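Local coordinates for arginine kinase (Anthopleura japonica, PDB 4RF6), which catalyses the reversible transfer of a phosphoryl group from ATP to L-arginine, giving phosphoarginine and ADP, in a chain built of two tandem phosphagen kinase repeats, at residues 32-37 and 59-64; 65-70 and 202-207; 119-124 and 357-362. One frame throughout, in Å; residues are numbered along the deposited sequence.

In the fold
All three contacts belong to the first of the two kinase repeats, residues 4-369. Contacts 1 and 2 are neighbours: their centres lie 9 Å apart, both use helix 57-66, and Asn62 ND2 of contact 1 probably donates to Ala204 O of contact 2 at 2.7 Å. Contact 1 stays within the small N-terminal domain, whereas contact 2 joins that domain to the catalytic one. Both lie near a probable substrate-binding loop: Gly64 lies about 4 Å from Gly73, and the side chain of Asn67 about 7 Å from that of Tyr75. Contact 3 is remote (centres 42 and 41 Å away), its Leu120 side chain about 7 Å from that of Val290, a predicted ATP-binding residue.

Contact 1 (32-37 and 59-64); sequences SLVKKY and DCINSG
Val34 reaches across to helix 57-66 with both of its methyls, each taking a different partner. CG1 sits between the backbone N and the carbonyl carbon (chi1 64°) and comes to 4.1 Å from Gly64 CA, over bare backbone. CG2, anti to the backbone N, meets the branch methyl of Ile61, with 4.0 Å between Val34 CG2 and Ile61 CG2. The two side chains cross at about a right angle. Ile61 also holds its longer branch, CG1, between N and the carbonyl carbon (chi1 67°), which leaves CG2 as the methyl turned to the valine. Gly64 presents only its CA to the valine, and the helices approach closely here, Val34 CA and Gly64 CA being 6.5 Å apart.

Beside this apolar patch a water links the segments: it lies 2.6 Å from Ser32 OG and donates to Gly64 O at 2.8 Å. Ser32 OG also caps helix 33-37, accepting a weak but nearly straight bond from Lys35 N (3.4 Å, 166°).

The contact is buried within the N-terminal domain. Helix 86-96 packs against Leu33 and Ile61, Val74 of the probable substrate-binding loop touches Val34, and backbone bonds join Leu33 to Gly71 and Val34 to Val72, so that loop is tied to the first turn of helix 33-37.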
loop_
_atom_site.group_PDB
_atom_site.type_symbol
_atom_site.label_atom_id
_atom_site.label_comp_id
_atom_site.label_asym_id
_atom_site.label_seq_id
_atom_site.Cartn_x
_atom_site.Cartn_y
_atom_site.Cartn_z
ATOM N N SER A 32 -6.657 29.737 21.554
ATOM C CA SER A 32 -7.592 28.837 22.228
ATOM C C SER A 32 -9.014 29.375 22.140
ATOM O O SER A 32 -9.276 30.521 22.508
ATOM C CB SER A 32 -7.200 28.641 23.689
ATOM O OG SER A 32 -8.185 27.913 24.390
ATOM N N LEU A 33 -9.927 28.544 21.644
ATOM C CA LEU A 33 -11.316 28.955 21.485
ATOM C C LEU A 33 -12.009 29.122 22.834
ATOM O O LEU A 33 -12.860 30.000 22.989
ATOM C CB LEU A 33 -12.080 27.990 20.573
ATOM C CG LEU A 33 -11.592 27.995 19.118
ATOM C CD1 LEU A 33 -12.489 27.178 18.190
ATOM C CD2 LEU A 33 -11.479 29.423 18.610
ATOM N N VAL A 34 -11.643 28.298 23.815
ATOM C CA VAL A 34 -12.226 28.442 25.150
ATOM C C VAL A 34 -11.743 29.732 25.822
ATOM O O VAL A 34 -12.514 30.417 26.497
ATOM C CB VAL A 34 -11.982 27.204 26.060
ATOM C CG1 VAL A 34 -10.498 27.014 26.350
ATOM C CG2 VAL A 34 -12.767 27.347 27.366
ATOM N N LYS A 35 -10.473 30.073 25.621
ATOM C CA LYS A 35 -9.935 31.324 26.145
ATOM C C LYS A 35 -10.647 32.492 25.478
ATOM O O LYS A 35 -11.007 33.479 26.124
ATOM C CB LYS A 35 -8.430 31.423 25.883
ATOM C CG LYS A 35 -7.922 32.863 25.810
ATOM C CD LYS A 35 -6.425 32.950 26.051
ATOM C CE LYS A 35 -6.011 34.374 26.405
ATOM N NZ LYS A 35 -4.659 34.406 27.031
ATOM N N LYS A 36 -10.853 32.356 24.173
ATOM C CA LYS A 36 -11.451 33.409 23.369
ATOM C C LYS A 36 -12.913 33.686 23.751
ATOM O O LYS A 36 -13.371 34.831 23.705
ATOM C CB LYS A 36 -11.332 33.058 21.881
ATOM C CG LYS A 36 -11.717 34.187 20.940
ATOM C CD LYS A 36 -11.499 33.813 19.477
ATOM C CE LYS A 36 -10.028 33.602 19.156
ATOM N NZ LYS A 36 -9.794 33.404 17.692
ATOM N N TYR A 37 -13.641 32.649 24.153
ATOM C CA TYR A 37 -15.081 32.802 24.359
ATOM C C TYR A 37 -15.616 32.518 25.764
ATOM O O TYR A 37 -16.779 32.815 26.047
ATOM C CB TYR A 37 -15.845 31.992 23.317
ATOM C CG TYR A 37 -15.535 32.445 21.919
ATOM C CD1 TYR A 37 -15.969 33.682 21.466
ATOM C CD2 TYR A 37 -14.790 31.648 21.059
ATOM C CE1 TYR A 37 -15.685 34.109 20.192
ATOM C CE2 TYR A 37 -14.500 32.066 19.780
ATOM C CZ TYR A 37 -14.948 33.298 19.353
ATOM O OH TYR A 37 -14.664 33.726 18.081
ATOM N N ASP A 59 -17.253 20.978 33.641
ATOM C CA ASP A 59 -17.010 19.676 33.021
ATOM C C ASP A 59 -16.643 19.852 31.553
ATOM O O ASP A 59 -15.774 19.156 31.021
ATOM C CB ASP A 59 -18.253 18.787 33.121
ATOM C CG ASP A 59 -18.532 18.321 34.536
ATOM O OD1 ASP A 59 -17.567 18.001 35.261
ATOM O OD2 ASP A 59 -19.720 18.272 34.918
ATOM N N CYS A 60 -17.315 20.796 30.904
ATOM C CA CYS A 60 -17.111 21.033 29.482
ATOM C C CYS A 60 -15.793 21.735 29.171
ATOM O O CYS A 60 -15.138 21.426 28.175
ATOM C CB CYS A 60 -18.277 21.833 28.909
ATOM S SG CYS A 60 -19.793 20.865 28.775
ATOM N N ILE A 61 -15.399 22.675 30.022
ATOM C CA ILE A 61 -14.214 23.476 29.739
ATOM C C ILE A 61 -12.946 22.901 30.356
ATOM O O ILE A 61 -11.858 23.427 30.128
ATOM C CB ILE A 61 -14.370 24.924 30.246
ATOM C CG1 ILE A 61 -14.423 24.944 31.777
ATOM C CG2 ILE A 61 -15.604 25.588 29.625
ATOM C CD1 ILE A 61 -14.362 26.340 32.371
ATOM N N ASN A 62 -13.081 21.830 31.135
ATOM C CA ASN A 62 -11.955 21.336 31.934
ATOM C C ASN A 62 -10.683 21.043 31.139
ATOM O O ASN A 62 -9.585 21.416 31.563
ATOM C CB ASN A 62 -12.339 20.105 32.755
ATOM C CG ASN A 62 -11.277 19.742 33.783
ATOM O OD1 ASN A 62 -10.873 20.581 34.593
ATOM N ND2 ASN A 62 -10.799 18.500 33.739
ATOM N N SER A 63 -10.826 20.381 29.995
ATOM C CA SER A 63 -9.655 19.983 29.216
ATOM C C SER A 63 -8.872 21.199 28.725
ATOM O O SER A 63 -7.636 21.187 28.695
ATOM C CB SER A 63 -10.055 19.100 28.039
ATOM O OG SER A 63 -8.908 18.630 27.362
ATOM N N GLY A 64 -9.596 22.253 28.359
ATOM C CA GLY A 64 -8.978 23.469 27.862
ATOM C C GLY A 64 -8.248 24.284 28.917
ATOM O O GLY A 64 -7.423 25.142 28.584
HETATM O O HOH W 1 -7.030 26.456 26.171
#

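Contact 2 (65-70 and 202-207); sequences VVNLDS and LEAAGI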
loop_
_atom_site.group_PDB
_atom_site.type_symbol
_atom_site.label_atom_id
_atom_site.label_comp_id
_atom_site.label_asym_id
_atom_site.label_seq_id
_atom_site.Cartn_x
_atom_site.Cartn_y
_atom_site.Cartn_z
ATOM N N VAL A 65 -8.557 24.033 30.186
ATOM C CA VAL A 65 -7.862 24.697 31.284
ATOM C C VAL A 65 -6.673 23.851 31.735
ATOM O O VAL A 65 -5.589 24.377 32.008
ATOM C CB VAL A 65 -8.791 24.950 32.482
ATOM C CG1 VAL A 65 -8.094 25.834 33.505
ATOM C CG2 VAL A 65 -10.089 25.600 32.025
ATOM N N VAL A 66 -6.891 22.538 31.816
ATOM C CA VAL A 66 -5.823 21.597 32.144
ATOM C C VAL A 66 -4.735 21.672 31.081
ATOM O O VAL A 66 -3.545 21.743 31.396
ATOM C CB VAL A 66 -6.347 20.148 32.241
ATOM C CG1 VAL A 66 -5.190 19.147 32.316
ATOM C CG2 VAL A 66 -7.269 19.992 33.442
ATOM N N ASN A 67 -5.159 21.663 29.821
ATOM C CA ASN A 67 -4.248 21.760 28.690
ATOM C C ASN A 67 -4.351 23.135 28.044
ATOM O O ASN A 67 -5.104 23.326 27.085
ATOM C CB ASN A 67 -4.557 20.670 27.660
ATOM C CG ASN A 67 -4.652 19.288 28.284
ATOM O OD1 ASN A 67 -3.638 18.680 28.628
ATOM N ND2 ASN A 67 -5.876 18.787 28.434
ATOM N N LEU A 68 -3.589 24.087 28.575
ATOM C CA LEU A 68 -3.656 25.482 28.140
ATOM C C LEU A 68 -3.264 25.677 26.674
ATOM O O LEU A 68 -3.609 26.690 26.061
ATOM C CB LEU A 68 -2.778 26.356 29.040
ATOM C CG LEU A 68 -3.267 26.519 30.479
ATOM C CD1 LEU A 68 -2.198 27.166 31.344
ATOM C CD2 LEU A 68 -4.565 27.325 30.528
ATOM N N ASP A 69 -2.547 24.701 26.120
ATOM C CA ASP A 69 -2.103 24.763 24.731
ATOM C C ASP A 69 -3.187 24.320 23.738
ATOM O O ASP A 69 -2.937 24.240 22.531
ATOM C CB ASP A 69 -0.846 23.913 24.544
ATOM C CG ASP A 69 -1.068 22.456 24.900
ATOM O OD1 ASP A 69 -1.832 22.182 25.851
ATOM O OD2 ASP A 69 -0.477 21.583 24.230
ATOM N N SER A 70 -4.382 24.041 24.253
ATOM C CA SER A 70 -5.492 23.541 23.441
ATOM C C SER A 70 -5.852 24.480 22.301
ATOM O O SER A 70 -5.763 25.700 22.441
ATOM C CB SER A 70 -6.732 23.326 24.315
ATOM O OG SER A 70 -6.450 22.477 25.406
ATOM N N LEU A 202 -8.073 13.977 26.341
ATOM C CA LEU A 202 -9.235 13.124 26.603
ATOM C C LEU A 202 -9.373 12.833 28.096
ATOM O O LEU A 202 -10.486 12.783 28.641
ATOM C CB LEU A 202 -9.125 11.813 25.824
ATOM C CG LEU A 202 -8.980 11.957 24.312
ATOM C CD1 LEU A 202 -9.111 10.605 23.630
ATOM C CD2 LEU A 202 -10.002 12.934 23.767
ATOM N N GLU A 203 -8.232 12.640 28.751
ATOM C CA GLU A 203 -8.195 12.451 30.200
ATOM C C GLU A 203 -8.925 13.590 30.918
ATOM O O GLU A 203 -9.848 13.359 31.698
ATOM C CB GLU A 203 -6.741 12.363 30.677
ATOM C CG GLU A 203 -6.577 12.262 32.187
ATOM C CD GLU A 203 -7.094 10.954 32.756
ATOM O OE1 GLU A 203 -7.212 9.967 31.997
ATOM O OE2 GLU A 203 -7.384 10.919 33.970
ATOM N N ALA A 204 -8.522 14.824 30.631
ATOM C CA ALA A 204 -9.102 15.991 31.297
ATOM C C ALA A 204 -10.563 16.231 30.904
ATOM O O ALA A 204 -11.303 16.917 31.613
ATOM C CB ALA A 204 -8.262 17.231 31.025
ATOM N N ALA A 205 -10.965 15.674 29.765
ATOM C CA ALA A 205 -12.330 15.819 29.267
ATOM C C ALA A 205 -13.296 14.874 29.981
ATOM O O ALA A 205 -14.520 15.021 29.865
ATOM C CB ALA A 205 -12.366 15.569 27.772
ATOM N N GLY A 206 -12.740 13.900 30.702
ATOM C CA GLY A 206 -13.534 12.905 31.404
ATOM C C GLY A 206 -13.820 11.693 30.534
ATOM O O GLY A 206 -14.597 10.810 30.909
ATOM N N ILE A 207 -13.178 11.649 29.370
ATOM C CA ILE A 207 -13.453 10.624 28.361
ATOM C C ILE A 207 -12.846 9.259 28.724
ATOM O O ILE A 207 -13.371 8.208 28.336
ATOM C CB ILE A 207 -13.022 11.123 26.955
ATOM C CG1 ILE A 207 -14.004 12.196 26.471
ATOM C CG2 ILE A 207 -12.943 9.989 25.929
ATOM C CD1 ILE A 207 -13.573 12.921 25.195
#
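Val66, in the last turn of helix 57-66, lays its whole isopropyl group against the single methyl of Ala204 in helix 200-205. Starting at the branch point, Val66 CB is 3.7 Å from Ala204 CB. Both tips are nearly as close: CG1 and CG2 of Val66 each lie 3.8 Å from Ala204 CB. CG1 is anti to the backbone N (chi1 169°) and CG2 anti to the carbonyl carbon, an arrangement in which Ala204 CB faces the valine end-on, almost equally distant from CB and both methyls. With so short a side chain on one side, the backbones come near each other, Val66 CA to Ala204 CA being 6.5 Å.

Asn67 adds a second touch through its amide nitrogen, with ND2 3.9 Å from Ala204 CB. This is van der Waals contact; the polar work of the amide is done by other partners. ND2 donates back to Ser63 O, and OD1 accepts from Arg200 NH1, so both ends of the amide are engaged and its rotation is fixed. Arg200 also forms a salt bridge with Asp69 and thus bridges two residues of the 65-70 segment.

Both helices end at the contact. Asn67 leaves helical geometry and opens a type I turn to Ser70, while Gly206, with phi 90°, closes helix 200-205 in a Schellman motif.

The interface thus joins the N-terminal domain to the catalytic domain of the first repeat. Phe201 packs on Asn67, Asp69 and Ser70, Ala10 of helix 7-14 touches Val66, and Tyr75 of the probable substrate-binding loop lies against Ala205.

Contact 3 (119-124 and 357-362); sequences DLDPAN and ALMELE
Met359 leaves helix 344-370 extended, CG anti to the backbone N (chi1 -172°) and SD likewise trans (chi2 171°), before a bend at chi3 (79°) swings its terminal methyl toward Leu120. The straight part carries the thioether across to the loop, and the bend sets sulfur and methyl against two successive residues. Met359 CE lies 3.3 Å from Leu120 O, a close approach of the methyl to a backbone carbonyl, and 3.9 Å from Leu120 CB. One bond back, Met359 SD is 4.0 Å from Asp121 CB. No hydrogen bond joins the segments; the methionine spans a gap that is wide for backbones, Leu120 CA and Met359 CA standing 8.7 Å apart.

Asp121 offers methionine only the methylene of its side chain. Its CG is anti to the backbone N, and the carboxylate beyond serves the loop: OD2 accepts from both Tyr126 N and Ile127 N, and OD1 from Arg125 N. Three backbone N-H groups thus hold the buried carboxylate and would probably favour its charged form. Asp121 also begins a type I turn, closed by Asn124 N donating to Asp121 O at 3.0 Å. The turn and the carboxylate together shape the chain just ahead of strand 127-136.

The side chain of Leu120 also packs on helix 344-370, touching Tyr352, Val355 and Lys356 in the turns before Met359. On another side of that helix, Leu358 and Leu361 pack against Ile306 of helix 303-310. The contact therefore lays the linker that enters strand 127-136, a central strand of the antiparallel sheet, against the long helix that closes the first repeat.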
loop_
_atom_site.group_PDB
_atom_site.type_symbol
_atom_site.label_atom_id
_atom_site.label_comp_id
_atom_site.label_asym_id
_atom_site.label_seq_id
_atom_site.Cartn_x
_atom_site.Cartn_y
_atom_site.Cartn_z
ATOM N N ASP A 119 -13.141 5.996 -11.057
ATOM C CA ASP A 119 -11.806 5.848 -10.462
ATOM C C ASP A 119 -10.730 6.704 -11.147
ATOM O O ASP A 119 -10.442 6.525 -12.332
ATOM C CB ASP A 119 -11.391 4.373 -10.441
ATOM C CG ASP A 119 -10.242 4.101 -9.480
ATOM O OD1 ASP A 119 -9.936 4.979 -8.642
ATOM O OD2 ASP A 119 -9.656 3.002 -9.560
ATOM N N LEU A 120 -10.148 7.632 -10.391
ATOM C CA LEU A 120 -9.221 8.631 -10.937
ATOM C C LEU A 120 -7.925 8.051 -11.491
ATOM O O LEU A 120 -7.452 8.471 -12.552
ATOM C CB LEU A 120 -8.873 9.680 -9.873
ATOM C CG LEU A 120 -9.957 10.696 -9.543
ATOM C CD1 LEU A 120 -9.556 11.599 -8.384
ATOM C CD2 LEU A 120 -10.283 11.520 -10.776
ATOM N N ASP A 121 -7.356 7.090 -10.771
ATOM C CA ASP A 121 -5.977 6.683 -11.012
ATOM C C ASP A 121 -5.753 5.198 -10.709
ATOM O O ASP A 121 -5.048 4.853 -9.761
ATOM C CB ASP A 121 -5.076 7.561 -10.141
ATOM C CG ASP A 121 -3.607 7.309 -10.360
ATOM O OD1 ASP A 121 -3.223 6.875 -11.471
ATOM O OD2 ASP A 121 -2.839 7.560 -9.405
ATOM N N PRO A 122 -6.359 4.309 -11.518
ATOM C CA PRO A 122 -6.241 2.866 -11.281
ATOM C C PRO A 122 -4.813 2.386 -11.477
ATOM O O PRO A 122 -4.416 1.388 -10.879
ATOM C CB PRO A 122 -7.116 2.249 -12.385
ATOM C CG PRO A 122 -7.974 3.355 -12.887
ATOM C CD PRO A 122 -7.167 4.605 -12.713
ATOM N N ALA A 123 -4.059 3.086 -12.322
ATOM C CA ALA A 123 -2.676 2.715 -12.616
ATOM C C ALA A 123 -1.738 3.189 -11.511
ATOM O O ALA A 123 -0.544 2.881 -11.531
ATOM C CB ALA A 123 -2.247 3.276 -13.957
ATOM N N ASN A 124 -2.290 3.948 -10.565
ATOM C CA ASN A 124 -1.554 4.429 -9.400
ATOM C C ASN A 124 -0.327 5.262 -9.764
ATOM O O ASN A 124 0.724 5.141 -9.131
ATOM C CB ASN A 124 -1.173 3.248 -8.492
ATOM C CG ASN A 124 -2.372 2.394 -8.120
ATOM O OD1 ASN A 124 -3.301 2.867 -7.452
ATOM N ND2 ASN A 124 -2.358 1.132 -8.538
ATOM N N ALA A 357 -8.537 17.874 -10.193
ATOM C CA ALA A 357 -7.988 19.113 -10.739
ATOM C C ALA A 357 -6.491 19.197 -10.469
ATOM O O ALA A 357 -5.716 19.571 -11.353
ATOM C CB ALA A 357 -8.701 20.314 -10.148
ATOM N N LEU A 358 -6.097 18.856 -9.244
ATOM C CA LEU A 358 -4.686 18.811 -8.862
ATOM C C LEU A 358 -3.925 17.758 -9.665
ATOM O O LEU A 358 -2.765 17.968 -10.035
ATOM C CB LEU A 358 -4.532 18.527 -7.363
ATOM C CG LEU A 358 -5.025 19.577 -6.366
ATOM C CD1 LEU A 358 -4.995 19.046 -4.947
ATOM C CD2 LEU A 358 -4.193 20.842 -6.458
ATOM N N MET A 359 -4.571 16.624 -9.924
ATOM C CA MET A 359 -3.940 15.560 -10.698
ATOM C C MET A 359 -3.749 15.974 -12.160
ATOM O O MET A 359 -2.694 15.732 -12.745
ATOM C CB MET A 359 -4.733 14.249 -10.598
ATOM C CG MET A 359 -4.021 13.053 -11.227
ATOM S SD MET A 359 -4.828 11.469 -10.891
ATOM C CE MET A 359 -6.172 11.519 -12.075
ATOM N N GLU A 360 -4.760 16.613 -12.742
ATOM C CA GLU A 360 -4.667 17.077 -14.125
ATOM C C GLU A 360 -3.569 18.125 -14.314
ATOM O O GLU A 360 -2.970 18.223 -15.389
ATOM C CB GLU A 360 -6.018 17.606 -14.611
ATOM C CG GLU A 360 -7.049 16.512 -14.862
ATOM C CD GLU A 360 -6.684 15.622 -16.042
ATOM O OE1 GLU A 360 -6.025 16.120 -16.980
ATOM O OE2 GLU A 360 -7.053 14.427 -16.032
ATOM N N LEU A 361 -3.304 18.892 -13.261
ATOM C CA LEU A 361 -2.187 19.836 -13.247
ATOM C C LEU A 361 -0.848 19.107 -13.317
ATOM O O LEU A 361 0.028 19.472 -14.103
ATOM C CB LEU A 361 -2.219 20.701 -11.985
ATOM C CG LEU A 361 -3.113 21.938 -11.904
ATOM C CD1 LEU A 361 -2.719 22.770 -10.691
ATOM C CD2 LEU A 361 -3.031 22.775 -13.180
ATOM N N GLU A 362 -0.689 18.087 -12.475
ATOM C CA GLU A 362 0.518 17.264 -12.483
ATOM C C GLU A 362 0.706 16.605 -13.852
ATOM O O GLU A 362 1.819 16.559 -14.385
ATOM C CB GLU A 362 0.446 16.198 -11.382
ATOM C CG GLU A 362 1.744 15.416 -11.164
ATOM C CD GLU A 362 2.841 16.266 -10.556
ATOM O OE1 GLU A 362 2.514 17.313 -9.962
ATOM O OE2 GLU A 362 4.027 15.888 -10.672
#